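BolA (PDB 3TR3) is of unknown function but belongs to the BolA/IbaG family, whose members are linked to stress-induced cellular processes. Local coordinates at residues B[75-78]-B[79-82]. Sequence-based numbering, arbitrary orientation.
Sequences TPDE and YERG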
loop_
_atom_site.group_PDB
_atom_site.type_symbol
_atom_site.label_atom_id
_atom_site.label_comp_id
_atom_site.label_asym_id
_atom_site.label_seq_id
_atom_site.Cartn_x
_atom_site.Cartn_y
_atom_site.Cartn_z
ATOM N N THR B 75 -4.413 14.360 -2.136
ATOM C CA THR B 75 -3.417 15.029 -1.339
ATOM C C THR B 75 -3.435 14.367 0.025
ATOM O O THR B 75 -4.449 13.816 0.446
ATOM C CB THR B 75 -3.708 16.541 -1.145
ATOM O OG1 THR B 75 -4.958 16.726 -0.461
ATOM C CG2 THR B 75 -3.696 17.280 -2.483
ATOM N N PRO B 76 -2.315 14.446 0.732
ATOM C CA PRO B 76 -2.281 13.994 2.122
ATOM C C PRO B 76 -3.438 14.545 2.943
ATOM O O PRO B 76 -4.032 13.775 3.704
ATOM C CB PRO B 76 -0.939 14.516 2.629
ATOM C CG PRO B 76 -0.070 14.647 1.389
ATOM C CD PRO B 76 -0.993 14.883 0.229
ATOM N N ASP B 77 -3.786 15.820 2.784
ATOM C CA ASP B 77 -4.936 16.388 3.503
ATOM C C ASP B 77 -6.304 15.814 3.095
ATOM O O ASP B 77 -7.128 15.589 3.949
ATOM C CB ASP B 77 -4.988 17.919 3.388
ATOM C CG ASP B 77 -3.865 18.604 4.131
ATOM O OD1 ASP B 77 -3.218 17.972 4.997
ATOM O OD2 ASP B 77 -3.640 19.800 3.835
ATOM N N GLU B 78 -6.562 15.617 1.806
ATOM C CA GLU B 78 -7.823 15.025 1.415
ATOM C C GLU B 78 -7.915 13.657 2.085
ATOM O O GLU B 78 -9.009 13.233 2.483
ATOM C CB GLU B 78 -7.977 14.884 -0.108
ATOM C CG GLU B 78 -8.098 16.199 -0.870
ATOM C CD GLU B 78 -7.957 16.039 -2.384
ATOM O OE1 GLU B 78 -7.560 14.936 -2.810
ATOM O OE2 GLU B 78 -8.241 17.013 -3.139
ATOM N N TYR B 79 -6.776 12.965 2.208
ATOM C CA TYR B 79 -6.803 11.626 2.771
ATOM C C TYR B 79 -7.033 11.617 4.302
ATOM O O TYR B 79 -7.946 10.932 4.761
ATOM C CB TYR B 79 -5.595 10.778 2.354
ATOM C CG TYR B 79 -5.774 9.305 2.692
ATOM C CD1 TYR B 79 -5.149 8.741 3.803
ATOM C CD2 TYR B 79 -6.600 8.481 1.916
ATOM C CE1 TYR B 79 -5.318 7.376 4.119
ATOM C CE2 TYR B 79 -6.792 7.118 2.231
ATOM C CZ TYR B 79 -6.135 6.571 3.331
ATOM O OH TYR B 79 -6.294 5.226 3.658
ATOM N N GLU B 80 -6.253 12.380 5.074
ATOM C CA GLU B 80 -6.456 12.472 6.531
ATOM C C GLU B 80 -7.840 12.993 6.961
ATOM O O GLU B 80 -8.283 12.696 8.068
ATOM C CB GLU B 80 -5.426 13.385 7.206
ATOM C CG GLU B 80 -3.993 13.300 6.716
ATOM C CD GLU B 80 -3.244 14.635 6.927
ATOM O OE1 GLU B 80 -3.826 15.557 7.563
ATOM O OE2 GLU B 80 -2.087 14.771 6.449
ATOM N N ARG B 81 -8.490 13.797 6.117
ATOM C CA ARG B 81 -9.761 14.441 6.467
ATOM C C ARG B 81 -10.902 13.541 6.045
ATOM O O ARG B 81 -12.062 13.828 6.321
ATOM C CB ARG B 81 -9.909 15.813 5.769
ATOM C CG ARG B 81 -8.923 16.864 6.260
ATOM C CD ARG B 81 -8.938 18.119 5.412
ATOM N NE ARG B 81 -7.953 19.094 5.861
ATOM C CZ ARG B 81 -7.938 20.377 5.480
ATOM N NH1 ARG B 81 -8.835 20.849 4.625
ATOM N NH2 ARG B 81 -7.011 21.190 5.959
ATOM N N GLY B 82 -10.564 12.458 5.357
ATOM C CA GLY B 82 -11.545 11.464 4.955
ATOM C C GLY B 82 -12.088 10.607 6.096
ATOM O O GLY B 82 -11.342 10.028 6.906
ATOM O OXT GLY B 82 -13.308 10.464 6.241
#
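Asp77 and Glu80 stand side by side on one flank of the short helix 76-80 and point the same way, their carboxylate planes turned 76° apart. Asp77 OD1 comes within 3.6 Å of Glu80 OE1, a like-charge approach that would probably favour a proton on one of the two acids or screening by solvent. Glu80 CG, set beside the backbone N with the chain extended beyond it, lies only 3.0 Å from Pro76 O, a close approach. Arg81, one turn on from Asp77, runs extended from CG to NE and lays one face of its guanidinium over Asp77 CB, 4.0 Å from Arg81 NE. Opposite charges are near here, yet no salt bridge forms: Asp77 OD2 and Arg81 NH2 are 4.2 Å apart, with the oxygen well out of the guanidinium plane. The backbone beneath is alpha-helical, as Tyr79 N bonds to Thr75 O and Glu80 N to Pro76 O, each at 3.0 Å. Arg81 N donates to Asp77 O at 3.1 Å, with a more bent N-H...O angle of 142°. Tyr79 leaves by another side: CG lies anti to the backbone N (chi1 -168°), and the hydroxyl makes a weak hydrogen bond to Lys11 of the second subunit. At the start, Thr75 OG1 accepts from Glu78 N (3.0 Å), while Thr75 N donates to Glu78 OE1 (3.3 Å), reaching it from above the carboxylate plane. That same OE1 also takes a salt bridge from Arg50. These reciprocal bonds define a capping box, which here starts the C-terminal helix directly after strand 68-74 of the BolA-like fold.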